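Long-range contact in ATP phosphoribosyltransferase regulatory subunit (Bacillus halodurans, PDB 3OD1), which is probably required, together with the HisG subunit, for the first step of histidine biosynthesis and may allow its feedback regulation by histidine: residues D177-F191 against H203-L217. Residues are numbered along the deposited sequence; the frame is centred on the assembly and turned at random.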
ATOM      1  N   ASP B 177     -30.723  16.339 -29.314  1.00 65.34           N
ATOM      2  CA  ASP B 177     -31.558  17.325 -29.972  1.00 64.34           C
ATOM      3  C   ASP B 177     -31.461  17.200 -31.486  1.00 65.01           C
ATOM      4  O   ASP B 177     -32.386  17.590 -32.205  1.00 55.51           O
ATOM      5  CB  ASP B 177     -31.212  18.742 -29.534  1.00 56.71           C
ATOM      6  CG  ASP B 177     -32.293  19.723 -29.911  1.00 58.78           C
ATOM      7  OD1 ASP B 177     -33.433  19.551 -29.429  1.00 56.30           O
ATOM      8  OD2 ASP B 177     -32.008  20.648 -30.689  1.00 51.60           O
ATOM      9  N   VAL B 178     -30.352  16.640 -31.965  1.00 57.02           N
ATOM     10  CA  VAL B 178     -30.150  16.502 -33.404  1.00 59.82           C
ATOM     11  C   VAL B 178     -30.608  15.163 -33.978  1.00 61.85           C
ATOM     12  O   VAL B 178     -31.253  15.124 -35.025  1.00 62.50           O
ATOM     13  CB  VAL B 178     -28.688  16.735 -33.798  1.00 58.77           C
ATOM     14  CG1 VAL B 178     -28.484  16.383 -35.263  1.00 59.86           C
ATOM     15  CG2 VAL B 178     -28.280  18.185 -33.507  1.00 53.91           C
ATOM     16  N   VAL B 179     -30.278  14.065 -33.307  1.00 56.38           N
ATOM     17  CA  VAL B 179     -30.610  12.750 -33.850  1.00 67.75           C
ATOM     18  C   VAL B 179     -31.872  12.137 -33.231  1.00 76.15           C
ATOM     19  O   VAL B 179     -32.433  11.183 -33.769  1.00 77.77           O
ATOM     20  CB  VAL B 179     -29.414  11.768 -33.777  1.00 65.01           C
ATOM     21  CG1 VAL B 179     -28.218  12.342 -34.529  1.00 68.37           C
ATOM     22  CG2 VAL B 179     -29.051  11.456 -32.337  1.00 60.35           C
ATOM     23  N   GLY B 180     -32.308  12.691 -32.103  1.00 81.17           N
ATOM     24  CA  GLY B 180     -33.583  12.343 -31.498  1.00 86.84           C
ATOM     25  C   GLY B 180     -33.782  10.898 -31.069  1.00 94.10           C
ATOM     26  O   GLY B 180     -34.862  10.529 -30.601  1.00 99.53           O
ATOM     27  N   ASN B 181     -32.748  10.077 -31.223  1.00 90.10           N
ATOM     28  CA  ASN B 181     -32.839   8.658 -30.897  1.00 86.33           C
ATOM     29  C   ASN B 181     -31.652   8.213 -30.053  1.00 81.70           C
ATOM     30  O   ASN B 181     -30.504   8.431 -30.431  1.00 76.71           O
ATOM     31  CB  ASN B 181     -32.916   7.827 -32.182  1.00 90.09           C
ATOM     32  CG  ASN B 181     -33.199   6.358 -31.920  1.00 93.77           C
ATOM     33  OD1 ASN B 181     -33.004   5.860 -30.811  1.00 92.90           O
ATOM     34  ND2 ASN B 181     -33.662   5.655 -32.948  1.00 94.71           N
ATOM     35  N   GLU B 182     -31.936   7.589 -28.913  1.00 79.69           N
ATOM     36  CA  GLU B 182     -30.891   7.138 -27.998  1.00 78.61           C
ATOM     37  C   GLU B 182     -29.835   6.293 -28.703  1.00 72.04           C
ATOM     38  O   GLU B 182     -28.646   6.375 -28.388  1.00 64.27           O
ATOM     39  CB  GLU B 182     -31.502   6.350 -26.838  1.00 87.23           C
ATOM     40  CG  GLU B 182     -30.499   5.907 -25.783  1.00 93.61           C
ATOM     41  CD  GLU B 182     -30.139   7.019 -24.819  1.00100.87           C
ATOM     42  OE1 GLU B 182     -30.988   7.913 -24.605  1.00102.81           O
ATOM     43  OE2 GLU B 182     -29.013   6.993 -24.271  1.00100.38           O
ATOM     44  N   GLN B 183     -30.274   5.485 -29.660  1.00 75.32           N
ATOM     45  CA  GLN B 183     -29.376   4.586 -30.374  1.00 77.67           C
ATOM     46  C   GLN B 183     -28.500   5.365 -31.344  1.00 68.24           C
ATOM     47  O   GLN B 183     -27.304   5.099 -31.463  1.00 67.46           O
ATOM     48  CB  GLN B 183     -30.167   3.506 -31.117  1.00 89.34           C
ATOM     49  CG  GLN B 183     -31.486   3.129 -30.452  1.00102.62           C
ATOM     50  CD  GLN B 183     -31.356   2.909 -28.953  1.00108.49           C
ATOM     51  OE1 GLN B 183     -30.325   2.442 -28.464  1.00110.84           O
ATOM     52  NE2 GLN B 183     -32.409   3.247 -28.215  1.00109.71           N
ATOM     53  N   ARG B 184     -29.103   6.326 -32.037  1.00 62.54           N
ATOM     54  CA  ARG B 184     -28.365   7.181 -32.960  1.00 63.26           C
ATOM     55  C   ARG B 184     -27.347   8.021 -32.187  1.00 63.07           C
ATOM     56  O   ARG B 184     -26.224   8.234 -32.646  1.00 55.95           O
ATOM     57  CB  ARG B 184     -29.317   8.090 -33.746  1.00 66.54           C
ATOM     58  CG  ARG B 184     -30.417   7.354 -34.515  1.00 75.09           C
ATOM     59  CD  ARG B 184     -31.354   8.328 -35.249  1.00 82.13           C
ATOM     60  NE  ARG B 184     -30.773   8.838 -36.492  1.00 87.17           N
ATOM     61  CZ  ARG B 184     -31.119   9.986 -37.075  1.00 87.40           C
ATOM     62  NH1 ARG B 184     -30.534  10.363 -38.208  1.00 80.90           N
ATOM     63  NH2 ARG B 184     -32.044  10.764 -36.526  1.00 88.29           N
ATOM     64  N   ALA B 185     -27.751   8.495 -31.012  1.00 60.44           N
ATOM     65  CA  ALA B 185     -26.883   9.314 -30.181  1.00 57.29           C
ATOM     66  C   ALA B 185     -25.699   8.494 -29.679  1.00 50.00           C
ATOM     67  O   ALA B 185     -24.560   8.962 -29.714  1.00 53.29           O
ATOM     68  CB  ALA B 185     -27.661   9.910 -29.021  1.00 59.16           C
ATOM     69  N   ASP B 186     -25.967   7.272 -29.217  1.00 50.26           N
ATOM     70  CA  ASP B 186     -24.909   6.359 -28.774  1.00 52.25           C
ATOM     71  C   ASP B 186     -23.819   6.205 -29.837  1.00 54.45           C
ATOM     72  O   ASP B 186     -22.630   6.293 -29.538  1.00 51.87           O
ATOM     73  CB  ASP B 186     -25.474   4.976 -28.443  1.00 66.73           C
ATOM     74  CG  ASP B 186     -26.176   4.932 -27.096  1.00 84.30           C
ATOM     75  OD1 ASP B 186     -26.302   5.991 -26.446  1.00 93.79           O
ATOM     76  OD2 ASP B 186     -26.605   3.830 -26.685  1.00 83.57           O
ATOM     77  N   ARG B 187     -24.239   5.976 -31.077  1.00 54.42           N
ATOM     78  CA  ARG B 187     -23.327   5.732 -32.189  1.00 61.10           C
ATOM     79  C   ARG B 187     -22.357   6.895 -32.369  1.00 53.96           C
ATOM     80  O   ARG B 187     -21.164   6.694 -32.638  1.00 46.54           O
ATOM     81  CB  ARG B 187     -24.119   5.489 -33.482  1.00 73.64           C
ATOM     82  CG  ARG B 187     -23.483   4.472 -34.423  1.00 86.27           C
ATOM     83  CD  ARG B 187     -24.485   3.936 -35.446  1.00 94.71           C
ATOM     84  NE  ARG B 187     -24.032   2.678 -36.042  1.00102.00           N
ATOM     85  CZ  ARG B 187     -24.015   2.424 -37.349  1.00106.20           C
ATOM     86  NH1 ARG B 187     -24.430   3.341 -38.213  1.00105.31           N
ATOM     87  NH2 ARG B 187     -23.585   1.248 -37.792  1.00106.36           N
ATOM     88  N   LEU B 188     -22.878   8.109 -32.218  1.00 47.43           N
ATOM     89  CA  LEU B 188     -22.061   9.321 -32.261  1.00 46.93           C
ATOM     90  C   LEU B 188     -21.130   9.423 -31.046  1.00 47.64           C
ATOM     91  O   LEU B 188     -19.943   9.709 -31.193  1.00 48.15           O
ATOM     92  CB  LEU B 188     -22.942  10.570 -32.369  1.00 41.13           C
ATOM     93  CG  LEU B 188     -23.408  10.950 -33.778  1.00 54.07           C
ATOM     94  CD1 LEU B 188     -24.543  11.980 -33.741  1.00 58.87           C
ATOM     95  CD2 LEU B 188     -22.238  11.458 -34.606  1.00 55.25           C
ATOM     96  N   ARG B 189     -21.676   9.186 -29.853  1.00 43.88           N
ATOM     97  CA  ARG B 189     -20.914   9.276 -28.605  1.00 40.01           C
ATOM     98  C   ARG B 189     -19.723   8.318 -28.604  1.00 44.78           C
ATOM     99  O   ARG B 189     -18.668   8.614 -28.035  1.00 46.06           O
ATOM    100  CB  ARG B 189     -21.814   8.956 -27.407  1.00 49.48           C
ATOM    101  CG  ARG B 189     -21.685   9.925 -26.234  1.00 60.39           C
ATOM    102  CD  ARG B 189     -22.424   9.413 -24.997  1.00 66.39           C
ATOM    103  NE  ARG B 189     -23.634   8.672 -25.345  1.00 71.73           N
ATOM    104  CZ  ARG B 189     -24.816   9.232 -25.577  1.00 75.37           C
ATOM    105  NH1 ARG B 189     -24.963  10.546 -25.501  1.00 78.57           N
ATOM    106  NH2 ARG B 189     -25.857   8.476 -25.892  1.00 78.58           N
ATOM    107  N   ARG B 190     -19.912   7.158 -29.228  1.00 41.88           N
ATOM    108  CA  ARG B 190     -18.870   6.145 -29.328  1.00 47.14           C
ATOM    109  C   ARG B 190     -17.660   6.674 -30.099  1.00 46.13           C
ATOM    110  O   ARG B 190     -16.517   6.458 -29.693  1.00 43.60           O
ATOM    111  CB  ARG B 190     -19.422   4.900 -30.012  1.00 50.78           C
ATOM    112  CG  ARG B 190     -18.365   3.886 -30.393  1.00 52.61           C
ATOM    113  CD  ARG B 190     -17.952   3.106 -29.193  1.00 53.07           C
ATOM    114  NE  ARG B 190     -19.115   2.562 -28.504  1.00 54.85           N
ATOM    115  CZ  ARG B 190     -19.041   1.871 -27.373  1.00 55.87           C
ATOM    116  NH1 ARG B 190     -17.853   1.650 -26.814  1.00 48.23           N
ATOM    117  NH2 ARG B 190     -20.151   1.407 -26.806  1.00 50.12           N
ATOM    118  N   PHE B 191     -17.912   7.382 -31.200  1.00 40.93           N
ATOM    119  CA  PHE B 191     -16.819   8.006 -31.951  1.00 41.11           C
ATOM    120  C   PHE B 191     -16.017   8.964 -31.067  1.00 42.03           C
ATOM    121  O   PHE B 191     -14.787   8.971 -31.110  1.00 41.27           O
ATOM    122  CB  PHE B 191     -17.329   8.731 -33.198  1.00 48.53           C
ATOM    123  CG  PHE B 191     -17.749   7.808 -34.304  1.00 57.18           C
ATOM    124  CD1 PHE B 191     -16.805   7.095 -35.022  1.00 57.47           C
ATOM    125  CD2 PHE B 191     -19.090   7.650 -34.624  1.00 63.40           C
ATOM    126  CE1 PHE B 191     -17.187   6.241 -36.042  1.00 63.77           C
ATOM    127  CE2 PHE B 191     -19.483   6.794 -35.648  1.00 65.38           C
ATOM    128  CZ  PHE B 191     -18.532   6.088 -36.355  1.00 67.02           C
ATOM    129  N   HIS B 203     -19.391   9.566 -40.369  1.00 70.36           N
ATOM    130  CA  HIS B 203     -20.687   9.076 -39.923  1.00 66.96           C
ATOM    131  C   HIS B 203     -21.765  10.149 -40.008  1.00 71.29           C
ATOM    132  O   HIS B 203     -22.908   9.871 -40.382  1.00 75.09           O
ATOM    133  CB  HIS B 203     -20.597   8.550 -38.491  1.00 67.52           C
ATOM    134  CG  HIS B 203     -21.852   7.891 -38.018  1.00 74.17           C
ATOM    135  ND1 HIS B 203     -22.605   8.382 -36.971  1.00 73.83           N
ATOM    136  CD2 HIS B 203     -22.499   6.785 -38.459  1.00 72.82           C
ATOM    137  CE1 HIS B 203     -23.652   7.601 -36.782  1.00 75.38           C
ATOM    138  NE2 HIS B 203     -23.612   6.625 -37.672  1.00 74.67           N
ATOM    139  N   VAL B 204     -21.400  11.374 -39.653  1.00 64.78           N
ATOM    140  CA  VAL B 204     -22.348  12.479 -39.661  1.00 67.01           C
ATOM    141  C   VAL B 204     -22.820  12.768 -41.084  1.00 69.44           C
ATOM    142  O   VAL B 204     -23.998  13.035 -41.317  1.00 64.10           O
ATOM    143  CB  VAL B 204     -21.735  13.750 -39.034  1.00 63.29           C
ATOM    144  CG1 VAL B 204     -22.701  14.911 -39.129  1.00 59.04           C
ATOM    145  CG2 VAL B 204     -21.362  13.495 -37.582  1.00 57.79           C
ATOM    146  N   LYS B 205     -21.896  12.705 -42.036  1.00 73.61           N
ATOM    147  CA  LYS B 205     -22.232  12.959 -43.430  1.00 79.06           C
ATOM    148  C   LYS B 205     -23.066  11.828 -44.026  1.00 80.68           C
ATOM    149  O   LYS B 205     -23.771  12.029 -45.014  1.00 81.97           O
ATOM    150  CB  LYS B 205     -20.968  13.204 -44.257  1.00 81.95           C
ATOM    151  CG  LYS B 205     -20.220  14.461 -43.852  1.00 86.88           C
ATOM    152  CD  LYS B 205     -19.235  14.901 -44.921  1.00 94.63           C
ATOM    153  CE  LYS B 205     -18.576  16.222 -44.543  1.00 98.54           C
ATOM    154  NZ  LYS B 205     -17.773  16.797 -45.660  1.00100.90           N
ATOM    155  N   SER B 206     -22.996  10.646 -43.417  1.00 80.23           N
ATOM    156  CA  SER B 206     -23.789   9.509 -43.877  1.00 76.26           C
ATOM    157  C   SER B 206     -25.228   9.598 -43.381  1.00 83.90           C
ATOM    158  O   SER B 206     -26.147   9.085 -44.021  1.00 86.39           O
ATOM    159  CB  SER B 206     -23.167   8.183 -43.435  1.00 67.99           C
ATOM    160  OG  SER B 206     -23.356   7.943 -42.046  1.00 64.91           O
ATOM    161  N   LEU B 207     -25.419  10.256 -42.242  1.00 83.16           N
ATOM    162  CA  LEU B 207     -26.738  10.336 -41.617  1.00 80.99           C
ATOM    163  C   LEU B 207     -27.748  11.081 -42.474  1.00 77.78           C
ATOM    164  O   LEU B 207     -27.390  11.932 -43.286  1.00 73.52           O
ATOM    165  CB  LEU B 207     -26.646  10.998 -40.244  1.00 75.84           C
ATOM    166  CG  LEU B 207     -25.984  10.184 -39.134  1.00 69.95           C
ATOM    167  CD1 LEU B 207     -25.968  11.000 -37.863  1.00 64.16           C
ATOM    168  CD2 LEU B 207     -26.716   8.866 -38.922  1.00 71.54           C
ATOM    169  N   ASN B 208     -29.018  10.753 -42.280  1.00 85.04           N
ATOM    170  CA  ASN B 208     -30.087  11.448 -42.975  1.00 89.18           C
ATOM    171  C   ASN B 208     -30.452  12.715 -42.213  1.00 87.80           C
ATOM    172  O   ASN B 208     -31.458  12.756 -41.507  1.00 90.93           O
ATOM    173  CB  ASN B 208     -31.305  10.536 -43.145  1.00 93.42           C
ATOM    174  CG  ASN B 208     -31.920  10.640 -44.528  1.00100.46           C
ATOM    175  OD1 ASN B 208     -32.358   9.642 -45.102  1.00105.29           O
ATOM    176  ND2 ASN B 208     -31.942  11.852 -45.079  1.00 99.51           N
ATOM    177  N   LEU B 209     -29.617  13.742 -42.348  1.00 81.51           N
ATOM    178  CA  LEU B 209     -29.806  14.985 -41.608  1.00 73.88           C
ATOM    179  C   LEU B 209     -29.805  16.201 -42.520  1.00 71.68           C
ATOM    180  O   LEU B 209     -29.237  16.172 -43.614  1.00 68.25           O
ATOM    181  CB  LEU B 209     -28.713  15.156 -40.546  1.00 67.79           C
ATOM    182  CG  LEU B 209     -28.677  14.174 -39.372  1.00 67.64           C
ATOM    183  CD1 LEU B 209     -27.440  14.425 -38.507  1.00 65.29           C
ATOM    184  CD2 LEU B 209     -29.946  14.269 -38.539  1.00 60.85           C
ATOM    185  N   SER B 210     -30.432  17.274 -42.043  1.00 70.48           N
ATOM    186  CA  SER B 210     -30.436  18.551 -42.740  1.00 71.45           C
ATOM    187  C   SER B 210     -29.038  19.161 -42.791  1.00 74.61           C
ATOM    188  O   SER B 210     -28.083  18.599 -42.254  1.00 71.73           O
ATOM    189  CB  SER B 210     -31.412  19.522 -42.071  1.00 74.80           C
ATOM    190  OG  SER B 210     -31.104  19.704 -40.702  1.00 78.54           O
ATOM    191  N   THR B 211     -28.925  20.318 -43.437  1.00 79.89           N
ATOM    192  CA  THR B 211     -27.630  20.960 -43.627  1.00 80.22           C
ATOM    193  C   THR B 211     -27.170  21.711 -42.379  1.00 77.48           C
ATOM    194  O   THR B 211     -25.978  21.738 -42.067  1.00 73.03           O
ATOM    195  CB  THR B 211     -27.644  21.914 -44.843  1.00 82.98           C
ATOM    196  OG1 THR B 211     -26.307  22.330 -45.139  1.00 85.93           O
ATOM    197  CG2 THR B 211     -28.512  23.138 -44.566  1.00 82.44           C
ATOM    198  N   ILE B 212     -28.118  22.312 -41.664  1.00 80.79           N
ATOM    199  CA  ILE B 212     -27.804  23.031 -40.435  1.00 84.37           C
ATOM    200  C   ILE B 212     -27.481  22.047 -39.311  1.00 81.54           C
ATOM    201  O   ILE B 212     -26.654  22.331 -38.444  1.00 83.74           O
ATOM    202  CB  ILE B 212     -28.961  23.966 -40.000  1.00 87.30           C
ATOM    203  CG1 ILE B 212     -28.416  25.329 -39.562  1.00 92.47           C
ATOM    204  CG2 ILE B 212     -29.797  23.329 -38.896  1.00 85.00           C
ATOM    205  CD1 ILE B 212     -29.491  26.361 -39.282  1.00 94.89           C
ATOM    206  N   ASP B 213     -28.125  20.885 -39.342  1.00 73.44           N
ATOM    207  CA  ASP B 213     -27.936  19.887 -38.302  1.00 71.22           C
ATOM    208  C   ASP B 213     -26.600  19.157 -38.421  1.00 75.61           C
ATOM    209  O   ASP B 213     -25.950  18.873 -37.412  1.00 69.40           O
ATOM    210  CB  ASP B 213     -29.104  18.903 -38.285  1.00 69.32           C
ATOM    211  CG  ASP B 213     -30.311  19.467 -37.578  1.00 74.24           C
ATOM    212  OD1 ASP B 213     -30.176  20.553 -36.976  1.00 76.13           O
ATOM    213  OD2 ASP B 213     -31.387  18.837 -37.615  1.00 75.79           O
ATOM    214  N   LYS B 214     -26.189  18.853 -39.648  1.00 76.40           N
ATOM    215  CA  LYS B 214     -24.881  18.251 -39.858  1.00 72.30           C
ATOM    216  C   LYS B 214     -23.800  19.208 -39.372  1.00 71.31           C
ATOM    217  O   LYS B 214     -22.801  18.785 -38.784  1.00 65.54           O
ATOM    218  CB  LYS B 214     -24.672  17.874 -41.326  1.00 71.81           C
ATOM    219  CG  LYS B 214     -25.544  16.717 -41.779  1.00 74.89           C
ATOM    220  CD  LYS B 214     -25.173  16.191 -43.158  1.00 76.21           C
ATOM    221  CE  LYS B 214     -26.082  15.019 -43.532  1.00 82.08           C
ATOM    222  NZ  LYS B 214     -25.754  14.399 -44.848  1.00 84.90           N
ATOM    223  N   SER B 215     -24.021  20.501 -39.596  1.00 72.21           N
ATOM    224  CA  SER B 215     -23.068  21.533 -39.186  1.00 73.80           C
ATOM    225  C   SER B 215     -22.960  21.636 -37.670  1.00 61.47           C
ATOM    226  O   SER B 215     -21.877  21.862 -37.134  1.00 54.10           O
ATOM    227  CB  SER B 215     -23.457  22.894 -39.764  1.00 77.70           C
ATOM    228  OG  SER B 215     -23.547  22.833 -41.174  1.00 89.29           O
ATOM    229  N   ARG B 216     -24.092  21.501 -36.988  1.00 59.35           N
ATOM    230  CA  ARG B 216     -24.100  21.532 -35.536  1.00 56.96           C
ATOM    231  C   ARG B 216     -23.232  20.390 -35.012  1.00 58.58           C
ATOM    232  O   ARG B 216     -22.258  20.624 -34.300  1.00 54.40           O
ATOM    233  CB  ARG B 216     -25.528  21.435 -34.988  1.00 56.87           C
ATOM    234  CG  ARG B 216     -26.438  22.607 -35.380  1.00 59.76           C
ATOM    235  CD  ARG B 216     -27.488  22.883 -34.303  1.00 63.60           C
ATOM    236  NE  ARG B 216     -28.592  21.929 -34.343  1.00 68.44           N
ATOM    237  CZ  ARG B 216     -29.302  21.538 -33.284  1.00 72.04           C
ATOM    238  NH1 ARG B 216     -30.289  20.667 -33.443  1.00 76.13           N
ATOM    239  NH2 ARG B 216     -29.028  22.000 -32.069  1.00 66.99           N
ATOM    240  N   LEU B 217     -23.579  19.160 -35.383  1.00 59.50           N
ATOM    241  CA  LEU B 217     -22.812  17.994 -34.958  1.00 59.25           C
ATOM    242  C   LEU B 217     -21.335  18.172 -35.289  1.00 62.33           C
ATOM    243  O   LEU B 217     -20.456  17.820 -34.496  1.00 54.92           O
ATOM    244  CB  LEU B 217     -23.355  16.721 -35.611  1.00 58.19           C
ATOM    245  CG  LEU B 217     -24.748  16.291 -35.140  1.00 55.32           C
ATOM    246  CD1 LEU B 217     -25.182  15.003 -35.811  1.00 56.51           C
ATOM    247  CD2 LEU B 217     -24.762  16.132 -33.639  1.00 48.78           C
TER
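Val178 and Leu217 meet in the apolar centre of this contact, where the end of helix 168-179 and helix 182-193 pack on helices 197-206 and 211-220. These four consecutive helices belong to the histidyl-tRNA synthetase-like part of the chain; the contact centre lies about 32 Å from the chain centre, and no other protein chain of the assembly touches it. With CG1 of Val178 anti to the backbone N (chi1 172°), that methyl lies 3.6 Å from Leu217 CD1 and also touches Leu209 CD1 and Asp213 CB. Leu217 CD1 reaches Leu188 CD1 at 3.7 Å as well, so that it joins Val178 of helix 168-179 to Leu188 of helix 182-193. The Leu188 side chain crosses that of Val204 at about a right angle, CD2 lying 3.7 Å from CG2.

Around His203 the contact turns aromatic and polar. Phe191 CE2 approaches His203 CB at 3.5 Å, the two ring planes being inclined at 37°. Leu188 CD2 sits at the edge of the imidazole, near ND1, which is buried without a polar partner. The extended chain of Arg187 runs past His203 NE2 and CE1, and its NH1 gives NE2 a weak hydrogen bond of 3.4 Å. Cutting His203 back to an alanine here is likely to leave Arg187 NH1 without this acceptor and to open a gap beside Phe191 CE2 and Leu188 CD2.

Charged groups close the other end. Arg216 NH1 donates to Asp177 OD2 (3.2 Å) in a salt bridge, meeting the oxygen on its anti side, with the two flat groups 81° apart. Val178 CG2 lies over one guanidinium face, while Arg216 NE makes a weak bond to Asp213 OD1 and NH2 binds Leu236 O. The bent chain of Arg184 brings its NH2 to Val179 O at 2.8 Å, tying together the two helices linked through Gly180 and Asn181. The chemistry implies packing held mainly by aliphatic contact, with the Asp177-Arg216-Asp213 network fixing one margin and a weak polar link at His203.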